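Local coordinates for variant surface glycoprotein MITat 1.13 (Trypanosoma brucei, PDB 6Z8H), which probably forms part of the dense GPI-anchored surface coat of the parasite, whose antigenically distinct variants let it evade the immune response of the host, at residues E59-S63 and I94-R99; L87-D93 and V290-F296; V70-A75 and A374-L379; K297-I301 and A310-A316; H196-T200 and H221-G225. All blocks are in the same frame, centred on the assembly; numbering follows the deposited sequence.

Contact 1: residues E59-S63 and I94-R99; sequences ERENS and ILDICR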
# COMPACT_ATOMS: atom_id res chain seq x y z
N GLU A 59 15.78 -3.34 8.26
CA GLU A 59 16.26 -1.97 8.47
C GLU A 59 16.07 -1.57 9.92
O GLU A 59 16.91 -0.84 10.48
CB GLU A 59 15.52 -1.00 7.55
CG GLU A 59 16.08 0.42 7.47
CD GLU A 59 15.69 1.34 8.62
OE1 GLU A 59 14.66 1.13 9.30
OE2 GLU A 59 16.44 2.32 8.84
N ARG A 60 14.96 -1.98 10.54
CA ARG A 60 14.78 -1.69 11.96
C ARG A 60 15.87 -2.35 12.78
O ARG A 60 16.45 -1.72 13.67
CB ARG A 60 13.40 -2.14 12.44
CG ARG A 60 13.21 -2.08 13.95
CD ARG A 60 11.86 -2.62 14.42
NE ARG A 60 11.82 -4.08 14.45
CZ ARG A 60 11.01 -4.82 13.71
NH1 ARG A 60 10.14 -4.26 12.87
NH2 ARG A 60 11.04 -6.14 13.81
N GLU A 61 16.18 -3.61 12.48
CA GLU A 61 17.22 -4.33 13.19
C GLU A 61 18.59 -3.74 12.91
O GLU A 61 19.41 -3.64 13.82
CB GLU A 61 17.23 -5.81 12.82
CG GLU A 61 16.04 -6.59 13.33
CD GLU A 61 16.14 -8.07 13.04
OE1 GLU A 61 17.20 -8.54 12.58
OE2 GLU A 61 15.14 -8.77 13.27
N ASN A 62 18.86 -3.33 11.67
CA ASN A 62 20.15 -2.74 11.34
C ASN A 62 20.31 -1.37 12.00
O ASN A 62 21.41 -1.04 12.48
CB ASN A 62 20.32 -2.62 9.82
CG ASN A 62 20.66 -3.94 9.15
OD1 ASN A 62 21.23 -4.84 9.78
ND2 ASN A 62 20.28 -4.08 7.86
N SER A 63 19.26 -0.54 12.04
CA SER A 63 19.37 0.73 12.75
C SER A 63 19.68 0.50 14.22
O SER A 63 20.57 1.18 14.77
CB SER A 63 18.06 1.50 12.64
OG SER A 63 17.84 1.95 11.33
N ILE A 94 26.39 -1.19 5.46
CA ILE A 94 25.22 -2.07 5.38
C ILE A 94 23.93 -1.29 5.58
O ILE A 94 22.96 -1.44 4.82
CB ILE A 94 25.37 -3.22 6.39
CG1 ILE A 94 26.51 -4.16 5.95
CG2 ILE A 94 24.02 -4.00 6.44
CD1 ILE A 94 26.98 -5.08 7.06
N LEU A 95 23.90 -0.42 6.59
CA LEU A 95 22.67 0.29 6.91
C LEU A 95 22.32 1.27 5.81
O LEU A 95 21.15 1.42 5.44
CB LEU A 95 22.85 1.01 8.25
CG LEU A 95 21.70 1.85 8.78
CD1 LEU A 95 20.42 1.04 8.76
CD2 LEU A 95 22.04 2.38 10.18
N ASP A 96 23.30 2.00 5.29
CA ASP A 96 23.03 2.98 4.25
C ASP A 96 22.49 2.29 2.99
O ASP A 96 21.53 2.77 2.38
CB ASP A 96 24.28 3.81 3.96
CG ASP A 96 23.95 5.07 3.19
OD1 ASP A 96 23.28 5.96 3.76
OD2 ASP A 96 24.40 5.21 2.05
N ILE A 97 23.12 1.19 2.59
CA ILE A 97 22.67 0.47 1.39
C ILE A 97 21.26 -0.08 1.62
O ILE A 97 20.38 0.01 0.74
CB ILE A 97 23.67 -0.63 1.01
CG1 ILE A 97 24.93 -0.02 0.39
CG2 ILE A 97 22.98 -1.63 0.04
CD1 ILE A 97 26.14 -0.91 0.52
N CYS A 98 21.03 -0.64 2.81
CA CYS A 98 19.72 -1.17 3.18
C CYS A 98 18.65 -0.10 3.02
O CYS A 98 17.61 -0.33 2.39
CB CYS A 98 19.83 -1.65 4.63
SG CYS A 98 18.25 -1.79 5.47
N ARG A 99 18.90 1.08 3.56
CA ARG A 99 17.91 2.15 3.49
C ARG A 99 17.72 2.63 2.06
O ARG A 99 16.58 2.89 1.65
CB ARG A 99 18.37 3.30 4.38
CG ARG A 99 18.23 3.01 5.82
CD ARG A 99 18.93 4.09 6.62
NE ARG A 99 18.63 3.91 8.02
CZ ARG A 99 19.22 4.59 9.01
NH1 ARG A 99 20.18 5.48 8.73
NH2 ARG A 99 18.90 4.36 10.28

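Contact 2: residues L87-D93 and V290-F296; sequences LLGAAAD and VRANPKF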
# COMPACT_ATOMS: atom_id res chain seq x y z
N LEU A 87 33.81 -3.10 13.10
CA LEU A 87 32.43 -3.27 12.71
C LEU A 87 31.77 -1.97 12.30
O LEU A 87 30.73 -2.01 11.62
CB LEU A 87 31.68 -3.91 13.87
CG LEU A 87 32.28 -5.20 14.44
CD1 LEU A 87 31.49 -5.65 15.71
CD2 LEU A 87 32.39 -6.34 13.43
N LEU A 88 32.31 -0.82 12.70
CA LEU A 88 31.51 0.40 12.59
C LEU A 88 31.34 0.88 11.15
O LEU A 88 30.23 1.18 10.72
CB LEU A 88 32.15 1.51 13.42
CG LEU A 88 31.89 1.43 14.92
CD1 LEU A 88 32.85 2.36 15.69
CD2 LEU A 88 30.52 1.85 15.27
N GLY A 89 32.42 0.99 10.39
CA GLY A 89 32.33 1.47 9.02
C GLY A 89 31.54 0.51 8.16
O GLY A 89 30.68 0.91 7.37
N ALA A 90 31.80 -0.78 8.33
CA ALA A 90 31.10 -1.81 7.58
C ALA A 90 29.61 -1.78 7.91
O ALA A 90 28.75 -1.97 7.03
CB ALA A 90 31.73 -3.18 7.88
N ALA A 91 29.28 -1.63 9.19
CA ALA A 91 27.87 -1.53 9.59
C ALA A 91 27.20 -0.29 9.00
O ALA A 91 26.04 -0.34 8.59
CB ALA A 91 27.74 -1.60 11.11
N ALA A 92 27.88 0.84 8.98
CA ALA A 92 27.31 2.03 8.34
C ALA A 92 27.05 1.78 6.85
O ALA A 92 26.05 2.27 6.30
CB ALA A 92 28.24 3.23 8.57
N ASP A 93 27.96 1.08 6.18
CA ASP A 93 27.77 0.71 4.78
C ASP A 93 26.52 -0.15 4.63
O ASP A 93 25.67 0.12 3.76
CB ASP A 93 28.99 -0.05 4.29
CG ASP A 93 30.12 0.85 3.90
OD1 ASP A 93 29.86 2.05 3.67
OD2 ASP A 93 31.25 0.34 3.80
N VAL A 290 29.70 -8.42 7.09
CA VAL A 290 30.76 -7.53 7.56
C VAL A 290 32.13 -7.97 7.06
O VAL A 290 32.94 -7.13 6.64
CB VAL A 290 30.72 -7.50 9.10
CG1 VAL A 290 31.92 -6.82 9.63
CG2 VAL A 290 29.45 -6.83 9.58
N ARG A 291 32.41 -9.27 7.11
CA ARG A 291 33.75 -9.88 6.88
C ARG A 291 34.26 -9.55 5.48
O ARG A 291 35.49 -9.62 5.28
CB ARG A 291 33.69 -11.40 7.10
CG ARG A 291 34.02 -12.24 5.88
CD ARG A 291 33.63 -13.69 6.07
NE ARG A 291 34.46 -14.38 7.04
CZ ARG A 291 35.71 -14.77 6.82
NH1 ARG A 291 36.28 -14.53 5.65
NH2 ARG A 291 36.39 -15.39 7.77
N ALA A 292 33.37 -9.20 4.55
CA ALA A 292 33.79 -8.92 3.18
C ALA A 292 34.19 -7.47 2.98
O ALA A 292 34.87 -7.16 2.00
CB ALA A 292 32.68 -9.30 2.20
N ASN A 293 33.83 -6.60 3.91
CA ASN A 293 34.01 -5.18 3.70
C ASN A 293 35.48 -4.80 3.86
O ASN A 293 36.09 -5.11 4.89
CB ASN A 293 33.14 -4.38 4.66
CG ASN A 293 32.99 -2.95 4.22
OD1 ASN A 293 33.97 -2.25 3.94
ND2 ASN A 293 31.77 -2.50 4.17
N PRO A 294 36.08 -4.16 2.86
CA PRO A 294 37.47 -3.70 3.01
C PRO A 294 37.70 -2.86 4.26
O PRO A 294 38.77 -2.96 4.87
CB PRO A 294 37.72 -2.88 1.73
CG PRO A 294 36.74 -3.42 0.75
CD PRO A 294 35.52 -3.78 1.55
N LYS A 295 36.73 -2.04 4.66
CA LYS A 295 36.88 -1.22 5.85
C LYS A 295 37.01 -2.08 7.10
O LYS A 295 37.74 -1.72 8.03
CB LYS A 295 35.69 -0.25 5.97
CG LYS A 295 35.61 0.73 4.84
CD LYS A 295 34.29 1.50 4.86
CE LYS A 295 34.15 2.47 3.67
NZ LYS A 295 32.73 2.94 3.47
N PHE A 296 36.38 -3.25 7.11
CA PHE A 296 36.52 -4.17 8.24
C PHE A 296 37.93 -4.74 8.29
O PHE A 296 38.60 -4.71 9.33
CB PHE A 296 35.49 -5.30 8.10
CG PHE A 296 35.74 -6.46 9.00
CD1 PHE A 296 35.38 -6.41 10.33
CD2 PHE A 296 36.31 -7.63 8.49
CE1 PHE A 296 35.61 -7.49 11.16
CE2 PHE A 296 36.55 -8.71 9.32
CZ PHE A 296 36.20 -8.65 10.64
O HOH W 1 29.62 -4.18 4.71

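Contact 3: residues V70-A75 and A374-L379; sequences VTAALA and AIARLL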
# COMPACT_ATOMS: atom_id res chain seq x y z
N VAL A 70 27.76 1.97 18.04
CA VAL A 70 28.34 3.27 18.36
C VAL A 70 28.40 3.46 19.86
O VAL A 70 29.42 3.90 20.42
CB VAL A 70 27.56 4.40 17.67
CG1 VAL A 70 28.05 5.76 18.14
CG2 VAL A 70 27.68 4.28 16.17
N THR A 71 27.30 3.16 20.55
CA THR A 71 27.24 3.35 21.99
C THR A 71 28.26 2.48 22.69
O THR A 71 29.01 2.94 23.56
CB THR A 71 25.83 3.02 22.48
OG1 THR A 71 24.84 3.80 21.76
CG2 THR A 71 25.69 3.28 23.97
N ALA A 72 28.35 1.21 22.31
CA ALA A 72 29.33 0.32 22.93
C ALA A 72 30.76 0.75 22.61
O ALA A 72 31.64 0.64 23.47
CB ALA A 72 29.07 -1.11 22.44
N ALA A 73 31.02 1.16 21.37
CA ALA A 73 32.36 1.60 21.02
C ALA A 73 32.80 2.75 21.88
O ALA A 73 33.98 2.85 22.20
CB ALA A 73 32.39 2.01 19.55
N LEU A 74 31.89 3.62 22.31
CA LEU A 74 32.28 4.75 23.15
C LEU A 74 32.49 4.33 24.59
O LEU A 74 33.42 4.80 25.25
CB LEU A 74 31.17 5.79 23.11
CG LEU A 74 31.55 7.25 23.12
CD1 LEU A 74 32.11 7.57 21.72
CD2 LEU A 74 30.36 8.11 23.47
N ALA A 75 31.64 3.42 25.08
CA ALA A 75 31.63 3.06 26.49
C ALA A 75 32.59 1.95 26.88
O ALA A 75 33.00 1.90 28.04
CB ALA A 75 30.22 2.63 26.89
N ALA A 374 23.06 8.05 26.90
CA ALA A 374 24.33 7.51 27.36
C ALA A 374 25.49 8.14 26.60
O ALA A 374 26.53 8.45 27.19
CB ALA A 374 24.34 5.99 27.21
N ILE A 375 25.35 8.29 25.28
CA ILE A 375 26.43 8.87 24.49
C ILE A 375 26.73 10.29 24.97
O ILE A 375 27.89 10.68 25.14
CB ILE A 375 26.07 8.82 22.99
CG1 ILE A 375 26.04 7.37 22.49
CG2 ILE A 375 27.02 9.66 22.17
CD1 ILE A 375 25.64 7.21 21.04
N ALA A 376 25.69 11.10 25.15
CA ALA A 376 25.92 12.45 25.64
C ALA A 376 26.63 12.43 26.99
O ALA A 376 27.54 13.23 27.23
CB ALA A 376 24.58 13.18 25.72
N ARG A 377 26.20 11.54 27.88
CA ARG A 377 26.75 11.50 29.24
C ARG A 377 28.20 11.02 29.22
O ARG A 377 29.05 11.55 29.96
CB ARG A 377 25.87 10.62 30.12
CG ARG A 377 24.49 11.23 30.40
CD ARG A 377 23.48 10.24 31.03
NE ARG A 377 22.28 10.96 31.45
CZ ARG A 377 22.05 11.40 32.68
NH1 ARG A 377 22.91 11.16 33.67
NH2 ARG A 377 20.96 12.08 32.96
N LEU A 378 28.50 10.05 28.35
CA LEU A 378 29.86 9.55 28.22
C LEU A 378 30.79 10.63 27.66
O LEU A 378 31.95 10.74 28.09
CB LEU A 378 29.90 8.32 27.32
CG LEU A 378 29.30 7.05 27.93
CD1 LEU A 378 28.86 6.09 26.85
CD2 LEU A 378 30.29 6.40 28.87
N LEU A 379 30.32 11.41 26.68
CA LEU A 379 31.17 12.46 26.14
C LEU A 379 31.34 13.59 27.15
O LEU A 379 32.42 14.19 27.26
CB LEU A 379 30.60 12.96 24.82
CG LEU A 379 30.56 11.97 23.65
CD1 LEU A 379 29.76 12.53 22.52
CD2 LEU A 379 31.96 11.64 23.20

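Contact 4: residues K297-I301 and A310-A316; sequences KLMVI and AEKESDA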
# COMPACT_ATOMS: atom_id res chain seq x y z
N LYS A 297 38.40 -5.26 7.16
CA LYS A 297 39.75 -5.81 7.16
C LYS A 297 40.78 -4.74 7.51
O LYS A 297 41.74 -5.01 8.23
CB LYS A 297 40.05 -6.41 5.79
CG LYS A 297 39.06 -7.48 5.37
CD LYS A 297 39.33 -7.94 3.95
CE LYS A 297 38.10 -8.47 3.27
NZ LYS A 297 38.29 -8.51 1.79
N LEU A 298 40.61 -3.53 6.97
CA LEU A 298 41.56 -2.46 7.30
C LEU A 298 41.54 -2.10 8.78
O LEU A 298 42.59 -1.87 9.38
CB LEU A 298 41.31 -1.24 6.43
CG LEU A 298 42.15 -0.00 6.72
CD1 LEU A 298 43.63 -0.36 6.53
CD2 LEU A 298 41.72 1.12 5.80
N MET A 299 40.36 -1.91 9.37
CA MET A 299 40.29 -1.60 10.80
C MET A 299 40.73 -2.76 11.69
O MET A 299 41.19 -2.51 12.80
CB MET A 299 38.91 -1.02 11.14
CG MET A 299 38.76 -0.46 12.53
SD MET A 299 39.98 0.79 12.98
CE MET A 299 39.52 2.18 11.97
N VAL A 300 40.64 -4.01 11.22
CA VAL A 300 41.32 -5.07 11.96
C VAL A 300 42.82 -4.78 12.07
O VAL A 300 43.42 -4.93 13.15
CB VAL A 300 41.06 -6.44 11.31
CG1 VAL A 300 42.00 -7.46 11.90
CG2 VAL A 300 39.61 -6.85 11.50
N ILE A 301 43.44 -4.35 10.97
CA ILE A 301 44.86 -4.02 10.99
C ILE A 301 45.12 -2.83 11.92
O ILE A 301 46.05 -2.84 12.73
CB ILE A 301 45.34 -3.71 9.56
CG1 ILE A 301 45.15 -4.94 8.67
CG2 ILE A 301 46.82 -3.28 9.58
CD1 ILE A 301 45.46 -4.70 7.21
N ALA A 310 47.83 2.35 9.13
CA ALA A 310 47.56 1.57 7.92
C ALA A 310 46.35 2.13 7.17
O ALA A 310 45.34 2.54 7.77
CB ALA A 310 47.30 0.11 8.29
N GLU A 311 46.45 2.14 5.84
CA GLU A 311 45.31 2.49 5.00
C GLU A 311 45.04 1.51 3.87
O GLU A 311 44.14 1.75 3.06
CB GLU A 311 45.48 3.89 4.41
CG GLU A 311 45.52 4.97 5.48
CD GLU A 311 44.15 5.19 6.15
OE1 GLU A 311 43.10 5.02 5.49
OE2 GLU A 311 44.10 5.50 7.35
N LYS A 312 45.79 0.41 3.78
CA LYS A 312 45.60 -0.60 2.75
C LYS A 312 45.56 -1.98 3.38
O LYS A 312 46.24 -2.26 4.36
CB LYS A 312 46.73 -0.56 1.71
CG LYS A 312 46.85 0.77 0.97
CD LYS A 312 47.99 0.74 -0.02
CE LYS A 312 48.06 2.04 -0.81
NZ LYS A 312 49.36 2.13 -1.56
N GLU A 313 44.75 -2.86 2.80
CA GLU A 313 44.63 -4.20 3.34
C GLU A 313 45.94 -4.96 3.28
O GLU A 313 46.13 -5.89 4.06
CB GLU A 313 43.56 -4.99 2.59
CG GLU A 313 43.32 -6.37 3.13
CD GLU A 313 42.20 -7.11 2.40
OE1 GLU A 313 41.26 -6.45 1.88
OE2 GLU A 313 42.26 -8.36 2.35
N SER A 314 46.83 -4.59 2.37
CA SER A 314 48.13 -5.23 2.25
C SER A 314 49.12 -4.79 3.32
O SER A 314 50.26 -5.28 3.33
CB SER A 314 48.72 -4.96 0.86
OG SER A 314 48.71 -3.58 0.55
N ASP A 315 48.72 -3.90 4.23
CA ASP A 315 49.66 -3.34 5.20
C ASP A 315 50.00 -4.28 6.35
O ASP A 315 50.89 -3.96 7.14
CB ASP A 315 49.11 -2.02 5.77
CG ASP A 315 49.27 -0.88 4.80
OD1 ASP A 315 50.11 -1.02 3.86
OD2 ASP A 315 48.59 0.16 4.97
N ALA A 316 49.32 -5.42 6.47
CA ALA A 316 49.71 -6.48 7.39
C ALA A 316 49.62 -7.80 6.65
O ALA A 316 48.83 -7.93 5.72
CB ALA A 316 48.83 -6.53 8.64

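Contact 5: residues H196-T200 and H221-G225; sequences HLDAT and HLTLG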
# COMPACT_ATOMS: atom_id res chain seq x y z
N HIS A 196 -23.97 -11.64 -24.16
CA HIS A 196 -24.70 -12.46 -25.12
C HIS A 196 -26.18 -12.38 -24.83
O HIS A 196 -26.62 -12.62 -23.70
CB HIS A 196 -24.24 -13.92 -25.02
CG HIS A 196 -22.77 -14.07 -25.17
ND1 HIS A 196 -22.08 -13.62 -26.27
CD2 HIS A 196 -21.84 -14.65 -24.37
CE1 HIS A 196 -20.79 -13.88 -26.13
NE2 HIS A 196 -20.62 -14.50 -24.97
N LEU A 197 -26.94 -12.11 -25.87
CA LEU A 197 -28.38 -12.17 -25.78
C LEU A 197 -28.76 -13.61 -26.11
O LEU A 197 -28.56 -14.06 -27.25
CB LEU A 197 -28.98 -11.20 -26.79
CG LEU A 197 -30.47 -11.36 -27.05
CD1 LEU A 197 -31.30 -11.29 -25.77
CD2 LEU A 197 -30.94 -10.31 -28.06
N ASP A 198 -29.13 -14.37 -25.08
CA ASP A 198 -29.60 -15.75 -25.23
C ASP A 198 -31.10 -15.75 -25.45
O ASP A 198 -31.84 -15.03 -24.78
CB ASP A 198 -29.27 -16.60 -24.00
CG ASP A 198 -27.78 -16.83 -23.82
OD1 ASP A 198 -27.05 -16.98 -24.83
OD2 ASP A 198 -27.35 -16.87 -22.64
N ALA A 199 -31.56 -16.55 -26.42
CA ALA A 199 -32.97 -16.56 -26.77
C ALA A 199 -33.46 -17.99 -26.93
O ALA A 199 -32.73 -18.86 -27.40
CB ALA A 199 -33.22 -15.76 -28.05
N THR A 200 -34.69 -18.21 -26.46
CA THR A 200 -35.41 -19.47 -26.65
C THR A 200 -36.87 -19.15 -26.94
O THR A 200 -37.49 -18.39 -26.19
CB THR A 200 -35.37 -20.34 -25.38
OG1 THR A 200 -34.02 -20.42 -24.89
CG2 THR A 200 -35.93 -21.73 -25.63
N HIS A 221 -43.69 -20.11 -25.35
CA HIS A 221 -42.73 -19.67 -24.35
C HIS A 221 -41.62 -18.89 -25.04
O HIS A 221 -40.98 -19.40 -25.97
CB HIS A 221 -42.13 -20.84 -23.56
CG HIS A 221 -43.11 -21.51 -22.64
ND1 HIS A 221 -42.72 -22.37 -21.63
CD2 HIS A 221 -44.46 -21.47 -22.59
CE1 HIS A 221 -43.79 -22.82 -21.00
NE2 HIS A 221 -44.85 -22.28 -21.55
N LEU A 222 -41.36 -17.67 -24.57
CA LEU A 222 -40.32 -16.81 -25.11
C LEU A 222 -39.40 -16.45 -23.96
O LEU A 222 -39.87 -15.86 -22.99
CB LEU A 222 -40.90 -15.53 -25.70
CG LEU A 222 -40.00 -14.44 -26.28
CD1 LEU A 222 -39.15 -14.94 -27.41
CD2 LEU A 222 -40.90 -13.29 -26.77
N THR A 223 -38.13 -16.82 -24.07
CA THR A 223 -37.16 -16.63 -22.98
C THR A 223 -35.99 -15.83 -23.52
O THR A 223 -35.43 -16.19 -24.54
CB THR A 223 -36.60 -17.91 -22.38
OG1 THR A 223 -37.65 -18.84 -22.15
CG2 THR A 223 -35.83 -17.66 -21.11
N LEU A 224 -35.68 -14.71 -22.90
CA LEU A 224 -34.53 -13.88 -23.23
C LEU A 224 -33.65 -13.70 -22.00
O LEU A 224 -34.15 -13.35 -20.93
CB LEU A 224 -34.99 -12.52 -23.75
CG LEU A 224 -36.01 -12.62 -24.90
CD1 LEU A 224 -36.48 -11.26 -25.32
CD2 LEU A 224 -35.36 -13.33 -26.06
N GLY A 225 -32.36 -14.02 -22.14
CA GLY A 225 -31.43 -13.96 -21.04
C GLY A 225 -30.14 -13.29 -21.47
O GLY A 225 -29.88 -13.05 -22.65
O HOH W 2 -33.11 -17.92 -23.80
O HOH W 3 -38.67 -20.36 -24.09

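Contact 1: residues E59-S63 and I94-R99
Arg99 reaches across to the 59-63 helix with the edge of its guanidinium. Its NE donates to Glu59 OE2 at 2.8 Å in a nearly straight salt bridge (167° at the hydrogen), meeting the anti lone pair of that oxygen, which lies close to the guanidinium plane. The neighbouring NH2 bonds Ser63 OG, also at 2.8 Å, with the hydroxyl somewhat tilted from the plane. Two partners one turn apart thus fix the rotation of the guanidinium, and Leu95 lies over one face, its CG 3.7 Å above the plane near the centre. Ser63 OG is itself held, because it donates to Glu59 O at 3.1 Å; that carbonyl also takes the helical bond from Ser63 N, the two donors arriving on opposite faces. With CG anti to the backbone N (chi1 -169°), Glu59 leans toward the partner helix, and its CB packs 3.5 Å from Cys98 SG.

Deeper in the interface, Asn62 CB rests 3.8 Å from Leu95 CD1, while its amide turns to the loop behind and pairs with Ile284 N and Ser282 O. Cys98 is joined to Cys280 by a disulfide, so the same loop is tied covalently to the 94-99 helix. Arg99 also approaches Arg99 of the second subunit, and Leu368 of that subunit packs on it. The segments run antiparallel at 154° with axes 9.7 Å apart, as part of the long hairpin of helices 34-75 and 78-129 that forms the core of the VSG N-terminal domain, with helix 287-291 against Ile94.

Contact 2: residues L87-D93 and V290-F296
Asp93 receives Lys295 and Asn293 on its carboxylate. Lys295 comes from the opposite direction with an extended chain and bridges both oxygens, NZ lying 3.0 Å from OD1 and 3.0 Å from OD2 of Asp93 on their syn sides. Asn293 ND2 takes the anti lone pair of Asp93 OD2 at 2.9 Å, almost straight at 168°, with amide and carboxylate nearly coplanar. The other end of that amide caps the helix that follows: Asn293 OD1 accepts from Lys295 N at 2.9 Å, which makes Asn293 an N-cap residue and fixes its ND2 toward Asp93. A water accepts from ND2 and gives a weak bond to Ala90 O.

Beneath the polar groups, Ala90 CB sits 3.7 Å from Asn293 CB and close to Val290. Leu87 CD2 meets Val290 CG1 at 3.9 Å, the two side chains at about a right angle, and the leucine side chain lies alongside that of Phe296. Tyr336 adds to this apolar patch, and Pro369 of the second subunit packs on Asp93.

Three bonds from two donor groups, beside the start of helix 294-304, would be expected to keep Asp93 ionised and to tie the break between helices 287-291 and 294-304 to helix 78-129.

Contact 3: residues V70-A75 and A374-L379
Leu74 meets Ile375, Leu378 and Leu379 through aliphatic branches, with no ring or other flat group taking part between 70-75 and 374-379, so their fit is one of methyl surfaces and not of faces and edges. Leu74 CD2 does most of the touching from its side. It enters among three residues of the 374-379 helix, 3.9 Å from Ile375 CG2, 3.9 Å from Leu378 CB and 3.9 Å from Leu379 CG. Leu74 and Leu378 pass each other pointing opposite ways, whereas Leu379 meets Leu74 at about a right angle.

Toward the N-terminal end of the segments, Ile375 CD1 reaches Val70 CG1 at 4.0 Å and Thr71 OG1 at 3.6 Å. The threonine hydroxyl stands anti to its carbonyl carbon (chi1 -54°), which carries it back to hydrogen-bond Ser67 O within its own helix. One turn on, Leu378 CD1 touches Ala75 CB at 3.7 Å.

The two helical segments are close to parallel, at 21° with axes 10.0 Å apart. Ile349 of strand 348-351 packs against both Ala75 and Ala374, and Leu379 of the second subunit lies on Leu74, so the apolar layer runs on into the dimer.

Without a hydrogen bond or ion pair across it, the contact joins the end of helix 34-75 to the last modelled helix, 368-383, by hydrophobic burial, and the one hydroxyl drawn into it has its partner at home.

Contact 4: residues K297-I301 and A310-A316
Asp315 OD2, in the loop that packs against Leu298 and Ile301, is gripped by two backbone N-H groups. Glu311 N lies 3.0 Å from Asp315 OD2, nearly in line with the C-O bond, and Lys312 N comes at 3.1 Å from above the carboxylate plane. The loop links helix 294-304 to helix 318-329 and folds back over the first of them. A type I beta turn at 312-315, closed by Asp315 N to Lys312 O, brings the aspartate round to its two donors; together these bonds hold the loop in shape beside the helix.

Against that curved backbone the helix sets two aliphatic side chains. Leu298, with CG anti to its backbone N (chi1 176°), directs CD1 onto the peptide joining Glu311 and Lys312, 3.5 Å from Glu311 C. Ile301 divides its branches: CG2 lies 3.7 Å from Ala310 CB and 3.9 Å from Ala316 CB, touching the two ends of the loop segment, while Val321 of the following helix packs on both Ile301 and Ala316.

At the outer margin Lys297 and Glu313 lie across one another. Their ion pair is long, with NZ 3.6 Å from OE1, and the lysine CD comes nearer the carboxylate than its charge does. Glu311 OE2 forms salt bridges with Lys302 of helix 294-304 and with Arg377 of the second subunit, which brings the loop into the dimer interface. The other branch of the isoleucine runs up to the turn, where Ile301 CD1 meets Glu313 O at 3.4 Å.

Contact 5: residues H196-T200 and H221-G225
Leu224 faces Ala199 in a non-hydrogen-bonded pair of two antiparallel strands that lie within a five-stranded sheet, between strands 135-139 and 247-253. Its CB stands 4.4 Å from Leu197 CD1. CG is anti to the carbonyl carbon (chi1 -53°), and from it CD2 swings over the neighbouring strand to within 3.8 Å of Ala199 CB. Leu224 also packs on Leu224 of the second subunit, so this face of the sheet, with Leu197 and Leu222, belongs to the dimer contact far from the helical end of the domain.

Hydrogen-bonded pairs flank it. Asp198 and Gly225 exchange two bonds, Asp198 N to Gly225 O and Gly225 N to Asp198 O, each 2.9 Å. Thr200 and Thr223 exchange another two, and their side chains share the opposite face with Asp198, whose OD2 bonds Thr227 OG1.

That face holds ordered water. One water hydrogen-bonds Thr200 OG1 and donates to Thr223 O; a second lies 2.7 Å from Thr223 OG1 and makes a weak bond to Thr200 O. The same Thr200 O also accepts from Thr223 N at 2.7 Å.

From the N terminus, helix 34-75 supplies the first segments of contacts 1 and 3. Contact 1 closes first, pairing that helix with helix 78-129; contacts 2 and 3 are already open there, so it crosses both. The chain then runs out to the sheet, where contact 5 closes a short loop between two strands about 75 Å, centre to centre, from contact 2. On its return contact 2 ties 290-296 to helix 78-129, contact 4 folds the next loop onto helix 294-304, and contact 3 closes last, joining the end of helix 34-75 to helix 368-383. Contacts 2, 4 and 5 therefore nest inside contact 3, and 5 also inside 2. All five reach the second subunit.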